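Local coordinates for precorrin-6Y C5,15-methyltransferase (Decarboxylating) (Geobacter metallireducens, PDB 3E05), which probably uses S-adenosyl-L-methionine to methylate a corrin precursor with loss of a carboxyl group in cobalamin biosynthesis, this chain being its C-terminal domain, at residues T144-T147 / L148-V152; L22-Q26 / E27-V31; M120-E123 / I124-V128. One frame throughout, in Å; residues are numbered along the deposited sequence.

Overall arrangement
Along the chain contact 2 comes first, then contact 3, then contact 1, and each covers the start of one helix: 26-35, 121-131 and 145-157. All three helices pack on the mixed sheet, whose strand order 3-2-1-4-5-7-6 is that of the class I methyltransferase fold. Contacts 1 and 3 lie side by side, centres 13 Å apart, and touch where Leu121 CD2 packs 3.7 Å from Ala151 N. Contact 2 stands apart, its centre 19 Å from that of contact 1 and 23 Å from that of contact 3, across the chain's centre from the latter. Contacts 1 and 2 also meet other subunits of the four-chain assembly, whereas contact 3 is touched by none.

Contact 1. Residues T144-T147 / L148-V152; sequences TLDT and LTKAV
The carbonyl oxygen of Leu145 takes the backbone N-H of Thr149 at 2.8 Å, nearly straight on (N-H...O 161°), and Thr149 OG1 lies 3.1 Å from the same Leu145 O. That hydroxyl is hydrogen-bonded to OG1 of Thr149 in the third subunit. This is the first turn of helix 145-157, opened by Thr144 as N-cap. With chi1 at 68°, Thr144 OG1 reaches forward and receives two donors: Thr147 N at 3.2 Å, the capping bond, and Thr147 OG1 at 3.1 Å. Replacing Thr147 by valine would probably leave the capping hydroxyl without its side-chain donor and less firmly fixed in rotation, though the backbone N-H could still hold it. Leu145 and Leu148 meet loosely through their methyls; Leu145 packs on Leu148 of the third subunit, and Leu148 on its Leu145, while Leu148 also covers Tyr188 and Ile190 of strand 180-193. On another side of the helix Asp146 and Lys150 pair one turn apart: the lysine chain, bent at chi2 and chi4, folds back across the carboxylate, and Lys150 NZ stops 4.0 Å from Asp146 OD1, a long salt bridge.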
loop_
_atom_site.group_PDB
_atom_site.type_symbol
_atom_site.label_atom_id
_atom_site.label_comp_id
_atom_site.label_asym_id
_atom_site.label_seq_id
_atom_site.Cartn_x
_atom_site.Cartn_y
_atom_site.Cartn_z
ATOM N N THR D 144 -5.455 -2.768 -14.807
ATOM C CA THR D 144 -4.996 -1.703 -15.672
ATOM C C THR D 144 -5.864 -0.480 -15.449
ATOM O O THR D 144 -6.996 -0.583 -14.967
ATOM C CB THR D 144 -5.044 -2.099 -17.163
ATOM O OG1 THR D 144 -6.401 -2.225 -17.573
ATOM C CG2 THR D 144 -4.286 -3.395 -17.434
ATOM N N LEU D 145 -5.322 0.682 -15.807
ATOM C CA LEU D 145 -6.023 1.939 -15.677
ATOM C C LEU D 145 -7.188 2.060 -16.667
ATOM O O LEU D 145 -8.263 2.551 -16.299
ATOM C CB LEU D 145 -5.024 3.084 -15.874
ATOM C CG LEU D 145 -5.482 4.523 -15.704
ATOM C CD1 LEU D 145 -6.087 4.720 -14.317
ATOM C CD2 LEU D 145 -4.293 5.452 -15.946
ATOM N N ASP D 146 -6.980 1.615 -17.908
ATOM C CA ASP D 146 -8.059 1.601 -18.915
ATOM C C ASP D 146 -9.287 0.811 -18.449
ATOM O O ASP D 146 -10.416 1.288 -18.550
ATOM C CB ASP D 146 -7.572 1.058 -20.268
ATOM C CG ASP D 146 -8.626 1.192 -21.367
ATOM O OD1 ASP D 146 -8.948 2.340 -21.753
ATOM O OD2 ASP D 146 -9.135 0.148 -21.839
ATOM N N THR D 147 -9.057 -0.383 -17.912
ATOM C CA THR D 147 -10.166 -1.216 -17.443
ATOM C C THR D 147 -10.864 -0.519 -16.293
ATOM O O THR D 147 -12.075 -0.381 -16.323
ATOM C CB THR D 147 -9.719 -2.641 -17.100
ATOM O OG1 THR D 147 -9.221 -3.260 -18.293
ATOM C CG2 THR D 147 -10.880 -3.473 -16.557
ATOM N N LEU D 148 -10.091 -0.021 -15.326
ATOM C CA LEU D 148 -10.640 0.724 -14.186
ATOM C C LEU D 148 -11.494 1.935 -14.610
ATOM O O LEU D 148 -12.603 2.113 -14.105
ATOM C CB LEU D 148 -9.516 1.140 -13.221
ATOM C CG LEU D 148 -9.840 2.117 -12.079
ATOM C CD1 LEU D 148 -10.892 1.553 -11.118
ATOM C CD2 LEU D 148 -8.560 2.562 -11.345
ATOM N N THR D 149 -10.967 2.740 -15.538
ATOM C CA THR D 149 -11.620 3.953 -16.041
ATOM C C THR D 149 -12.928 3.649 -16.756
ATOM O O THR D 149 -13.970 4.240 -16.448
ATOM C CB THR D 149 -10.673 4.702 -17.028
ATOM O OG1 THR D 149 -9.640 5.350 -16.278
ATOM C CG2 THR D 149 -11.405 5.741 -17.865
ATOM N N LYS D 150 -12.859 2.727 -17.712
ATOM C CA LYS D 150 -14.008 2.408 -18.552
ATOM C C LYS D 150 -15.078 1.676 -17.748
ATOM O O LYS D 150 -16.264 1.964 -17.913
ATOM C CB LYS D 150 -13.583 1.600 -19.785
ATOM C CG LYS D 150 -12.683 2.361 -20.772
ATOM C CD LYS D 150 -13.457 3.395 -21.592
ATOM C CE LYS D 150 -12.570 4.097 -22.619
ATOM N NZ LYS D 150 -11.732 5.165 -22.007
ATOM N N ALA D 151 -14.664 0.774 -16.853
ATOM C CA ALA D 151 -15.632 0.030 -16.025
ATOM C C ALA D 151 -16.441 0.964 -15.157
ATOM O O ALA D 151 -17.664 0.836 -15.102
ATOM C CB ALA D 151 -14.955 -1.046 -15.170
ATOM N N VAL D 152 -15.776 1.929 -14.511
ATOM C CA VAL D 152 -16.499 2.913 -13.712
ATOM C C VAL D 152 -17.423 3.774 -14.589
ATOM O O VAL D 152 -18.573 4.016 -14.224
ATOM C CB VAL D 152 -15.539 3.760 -12.817
ATOM C CG1 VAL D 152 -16.302 4.805 -12.032
ATOM C CG2 VAL D 152 -14.812 2.840 -11.849
#

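Contact 2. Residues L22-Q26 / E27-V31; sequences LITKQ and EVRAV
From Ile23 to Lys25 the chain is extended, and at Gln26 it turns into helix 26-35, with Lys25 as N-cap residue. The first helical bonds bridge the turn: Arg29 N gives to Lys25 O at 2.9 Å and Ala30 N to Gln26 O at 3.0 Å. Arg29, described here in one of its two modelled conformers, folds back toward the residues before the helix. CG stands opposite the backbone N (chi1 -164°) and a bend at chi3 returns the guanidinium to the extended chain, where Arg29 NH2 bonds Thr24 O at 2.9 Å. The donor lies in the carbonyl plane, but the oxygen is tilted 20° from the guanidinium plane; Arg29 NE reaches the same oxygen more weakly. Gln26 CA sits over the centre of one guanidinium face, 3.8 Å above the plane, and Ile23 CD1 approaches Arg29 NH2 obliquely. Two carboxylates, Asp13 at NH2 and Glu57 at NH1, form salt bridges with the group, and Ile11 O takes a further bond from NH1, so the buried charge is probably well compensated. Thr24 turns its methyl to the helix, CG2 lying 4.0 Å from Val28 CG1. Gln26 OE1 and Glu27 OE2 lie 4.0 Å apart, the amide and carboxylate planes at 29°. Both meet Lys35 NZ of the fourth subunit, Gln26 OE1 by a hydrogen bond and Glu27 OE2 by a salt bridge; Glu27 OE2 is also paired with Lys171. Thr24 and Arg29 rest on Ser53 at the start of helix 53-61, which in class I methyltransferases follows the glycine-rich loop, while Val28 packs on Asn141 of strand 137-142 and Val187 of strand 180-193, and Val31 meets its counterpart in the fourth subunit.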
loop_
_atom_site.group_PDB
_atom_site.type_symbol
_atom_site.label_atom_id
_atom_site.label_comp_id
_atom_site.label_asym_id
_atom_site.label_seq_id
_atom_site.Cartn_x
_atom_site.Cartn_y
_atom_site.Cartn_z
ATOM N N LEU D 22 -2.428 -15.123 -14.015
ATOM C CA LEU D 22 -3.841 -15.390 -14.302
ATOM C C LEU D 22 -4.741 -15.449 -13.054
ATOM O O LEU D 22 -5.789 -14.817 -13.025
ATOM C CB LEU D 22 -4.018 -16.658 -15.157
ATOM C CG LEU D 22 -5.460 -17.103 -15.459
ATOM C CD1 LEU D 22 -6.174 -16.102 -16.351
ATOM C CD2 LEU D 22 -5.527 -18.512 -16.061
ATOM N N ILE D 23 -4.332 -16.209 -12.043
ATOM C CA ILE D 23 -5.185 -16.454 -10.875
ATOM C C ILE D 23 -5.577 -15.160 -10.127
ATOM O O ILE D 23 -4.802 -14.182 -10.074
ATOM C CB ILE D 23 -4.545 -17.510 -9.912
ATOM C CG1 ILE D 23 -5.623 -18.257 -9.123
ATOM C CG2 ILE D 23 -3.496 -16.879 -8.959
ATOM C CD1 ILE D 23 -5.061 -19.268 -8.166
ATOM N N THR D 24 -6.805 -15.146 -9.607
ATOM C CA THR D 24 -7.223 -14.155 -8.612
ATOM C C THR D 24 -6.612 -14.682 -7.326
ATOM O O THR D 24 -7.035 -15.723 -6.813
ATOM C CB THR D 24 -8.763 -14.080 -8.508
ATOM O OG1 THR D 24 -9.300 -13.753 -9.788
ATOM C CG2 THR D 24 -9.206 -13.026 -7.514
ATOM N N LYS D 25 -5.593 -13.990 -6.832
ATOM C CA LYS D 25 -4.814 -14.468 -5.685
ATOM C C LYS D 25 -5.689 -14.486 -4.443
ATOM O O LYS D 25 -6.657 -13.749 -4.370
ATOM C CB LYS D 25 -3.587 -13.590 -5.474
ATOM C CG LYS D 25 -2.658 -13.541 -6.705
ATOM C CD LYS D 25 -1.268 -13.056 -6.346
ATOM C CE LYS D 25 -0.529 -12.609 -7.587
ATOM N NZ LYS D 25 -0.181 -13.787 -8.417
ATOM N N GLN D 26 -5.321 -15.320 -3.472
ATOM C CA GLN D 26 -6.185 -15.707 -2.357
ATOM C C GLN D 26 -6.827 -14.579 -1.531
ATOM O O GLN D 26 -8.036 -14.605 -1.293
ATOM C CB GLN D 26 -5.397 -16.658 -1.454
ATOM C CG GLN D 26 -6.135 -17.173 -0.250
ATOM C CD GLN D 26 -5.187 -17.417 0.892
ATOM O OE1 GLN D 26 -5.180 -16.678 1.866
ATOM N NE2 GLN D 26 -4.348 -18.437 0.760
ATOM N N GLU D 27 -6.019 -13.606 -1.099
ATOM C CA GLU D 27 -6.481 -12.466 -0.315
ATOM C C GLU D 27 -7.521 -11.624 -1.046
ATOM O O GLU D 27 -8.618 -11.362 -0.509
ATOM C CB GLU D 27 -5.288 -11.620 0.129
ATOM C CG GLU D 27 -4.250 -12.398 0.981
ATOM C CD GLU D 27 -3.241 -13.212 0.168
ATOM O OE1 GLU D 27 -3.226 -13.175 -1.095
ATOM O OE2 GLU D 27 -2.454 -13.922 0.815
ATOM N N VAL D 28 -7.181 -11.247 -2.280
ATOM C CA VAL D 28 -8.038 -10.469 -3.172
ATOM C C VAL D 28 -9.315 -11.266 -3.526
ATOM O O VAL D 28 -10.390 -10.711 -3.599
ATOM C CB VAL D 28 -7.247 -10.013 -4.428
ATOM C CG1 VAL D 28 -8.172 -9.657 -5.579
ATOM C CG2 VAL D 28 -6.355 -8.816 -4.081
ATOM N N ARG D 29 -9.174 -12.572 -3.698
ATOM C CA ARG D 29 -10.317 -13.453 -3.917
ATOM C C ARG D 29 -11.323 -13.345 -2.767
ATOM O O ARG D 29 -12.493 -13.206 -3.001
ATOM C CB ARG D 29 -9.843 -14.900 -4.068
ATOM C CG ARG D 29 -10.865 -15.849 -4.678
ATOM C CD ARG D 29 -10.328 -17.282 -4.636
ATOM N NE ARG D 29 -8.993 -17.395 -5.225
ATOM C CZ ARG D 29 -8.012 -18.159 -4.737
ATOM N NH1 ARG D 29 -8.201 -18.887 -3.644
ATOM N NH2 ARG D 29 -6.825 -18.189 -5.335
ATOM N N ALA D 30 -10.841 -13.435 -1.531
ATOM C CA ALA D 30 -11.692 -13.310 -0.337
ATOM C C ALA D 30 -12.427 -11.969 -0.318
ATOM O O ALA D 30 -13.637 -11.938 -0.140
ATOM C CB ALA D 30 -10.876 -13.481 0.928
ATOM N N VAL D 31 -11.701 -10.867 -0.546
ATOM C CA VAL D 31 -12.336 -9.535 -0.604
ATOM C C VAL D 31 -13.384 -9.466 -1.738
ATOM O O VAL D 31 -14.472 -8.918 -1.550
ATOM C CB VAL D 31 -11.284 -8.398 -0.814
ATOM C CG1 VAL D 31 -11.953 -7.024 -0.749
ATOM C CG2 VAL D 31 -10.169 -8.487 0.233
#

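Contact 3. Residues M120-E123 / I124-V128; sequences MLEE and IIDAV
Met120 O accepts the N-H of Ile124 at 2.9 Å, the first of four successive backbone bonds that wind the start of helix 121-131. Leu121 O takes Ile125 N, also at 2.9 Å, then Glu122 O takes Asp126 N, and Glu123 O closes the series with Ala127 N at 3.1 Å. The apolar contacts fall on neighbouring strips of the helix. Leu121 and Ile125 lie side by side and point the same way, their CD1 methyls 3.8 Å apart; Ile125 gets there with CG1 opposite its carbonyl carbon (chi1 -75°). Ile124 sends its CD1 back to the CB of Met120, at 4.1 Å, while the end of the methionine leads away from Ile124. The helix is the crossover of a beta-alpha-beta unit between parallel strands 111-114 and 137-142 of the methyltransferase sheet. Ile124 covers Ile47 of strand 43-47, Val128 reaches Trp45 and Ile47, and Ile125 packs on Phe154 and Leu155 of helix 145-157. The acidic groups lie on a more exposed side. Glu122 OE2 and Asp126 OD1 are 4.9 Å apart, like charges that probably repel mildly. Asp126 folds its carboxylate over the backbone, leaving OD2 3.1 Å from Glu122 O, two acceptors with no bond between them; that same Asp126 OD2 is hydrogen-bonded to His158 NE2, just past the end of helix 145-157.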
loop_
_atom_site.group_PDB
_atom_site.type_symbol
_atom_site.label_atom_id
_atom_site.label_comp_id
_atom_site.label_asym_id
_atom_site.label_seq_id
_atom_site.Cartn_x
_atom_site.Cartn_y
_atom_site.Cartn_z
ATOM N N MET D 120 -13.991 -6.819 -24.735
ATOM C CA MET D 120 -15.443 -6.666 -24.884
ATOM C C MET D 120 -16.136 -6.087 -23.647
ATOM O O MET D 120 -17.275 -6.453 -23.357
ATOM C CB MET D 120 -16.097 -8.010 -25.271
ATOM C CG MET D 120 -15.606 -8.629 -26.587
ATOM S SD MET D 120 -15.785 -7.540 -28.014
ATOM C CE MET D 120 -17.551 -7.585 -28.258
ATOM N N LEU D 121 -15.468 -5.171 -22.947
ATOM C CA LEU D 121 -15.968 -4.655 -21.662
ATOM C C LEU D 121 -17.333 -3.951 -21.730
ATOM O O LEU D 121 -18.232 -4.286 -20.960
ATOM C CB LEU D 121 -14.926 -3.764 -20.957
ATOM C CG LEU D 121 -15.340 -3.201 -19.580
ATOM C CD1 LEU D 121 -15.612 -4.319 -18.583
ATOM C CD2 LEU D 121 -14.320 -2.187 -19.026
ATOM N N GLU D 122 -17.474 -2.990 -22.645
ATOM C CA GLU D 122 -18.713 -2.226 -22.776
ATOM C C GLU D 122 -19.875 -3.140 -23.147
ATOM O O GLU D 122 -20.978 -3.031 -22.598
ATOM C CB GLU D 122 -18.559 -1.122 -23.829
ATOM C CG GLU D 122 -19.545 0.022 -23.629
ATOM C CD GLU D 122 -19.516 1.049 -24.743
ATOM O OE1 GLU D 122 -18.504 1.149 -25.474
ATOM O OE2 GLU D 122 -20.525 1.765 -24.882
ATOM N N GLU D 123 -19.603 -4.047 -24.075
ATOM C CA GLU D 123 -20.599 -4.978 -24.564
ATOM C C GLU D 123 -21.014 -5.964 -23.474
ATOM O O GLU D 123 -22.189 -6.328 -23.381
ATOM C CB GLU D 123 -20.077 -5.707 -25.804
ATOM C CG GLU D 123 -19.844 -4.780 -27.001
ATOM C CD GLU D 123 -18.421 -4.210 -27.103
ATOM O OE1 GLU D 123 -17.620 -4.318 -26.143
ATOM O OE2 GLU D 123 -18.104 -3.639 -28.170
ATOM N N ILE D 124 -20.058 -6.365 -22.633
ATOM C CA ILE D 124 -20.352 -7.246 -21.499
ATOM C C ILE D 124 -21.202 -6.545 -20.440
ATOM O O ILE D 124 -22.176 -7.129 -19.957
ATOM C CB ILE D 124 -19.069 -7.858 -20.878
ATOM C CG1 ILE D 124 -18.509 -8.945 -21.789
ATOM C CG2 ILE D 124 -19.347 -8.449 -19.472
ATOM C CD1 ILE D 124 -17.066 -9.340 -21.478
ATOM N N ILE D 125 -20.841 -5.307 -20.085
ATOM C CA ILE D 125 -21.582 -4.550 -19.076
ATOM C C ILE D 125 -23.021 -4.293 -19.540
ATOM O O ILE D 125 -23.965 -4.490 -18.774
ATOM C CB ILE D 125 -20.822 -3.264 -18.606
ATOM C CG1 ILE D 125 -19.669 -3.672 -17.668
ATOM C CG2 ILE D 125 -21.744 -2.303 -17.852
ATOM C CD1 ILE D 125 -18.706 -2.544 -17.298
ATOM N N ASP D 126 -23.179 -3.905 -20.807
ATOM C CA ASP D 126 -24.503 -3.708 -21.407
ATOM C C ASP D 126 -25.362 -4.962 -21.329
ATOM O O ASP D 126 -26.510 -4.896 -20.888
ATOM C CB ASP D 126 -24.379 -3.258 -22.863
ATOM C CG ASP D 126 -24.010 -1.800 -22.991
ATOM O OD1 ASP D 126 -24.272 -1.220 -24.058
ATOM O OD2 ASP D 126 -23.450 -1.233 -22.028
ATOM N N ALA D 127 -24.782 -6.094 -21.737
ATOM C CA ALA D 127 -25.469 -7.383 -21.727
ATOM C C ALA D 127 -25.838 -7.836 -20.311
ATOM O O ALA D 127 -26.963 -8.280 -20.082
ATOM C CB ALA D 127 -24.640 -8.427 -22.438
ATOM N N VAL D 128 -24.900 -7.692 -19.370
ATOM C CA VAL D 128 -25.138 -7.986 -17.947
ATOM C C VAL D 128 -26.222 -7.105 -17.323
ATOM O O VAL D 128 -27.073 -7.604 -16.579
ATOM C CB VAL D 128 -23.822 -7.860 -17.097
ATOM C CG1 VAL D 128 -24.139 -7.845 -15.616
ATOM C CG2 VAL D 128 -22.884 -8.994 -17.406
#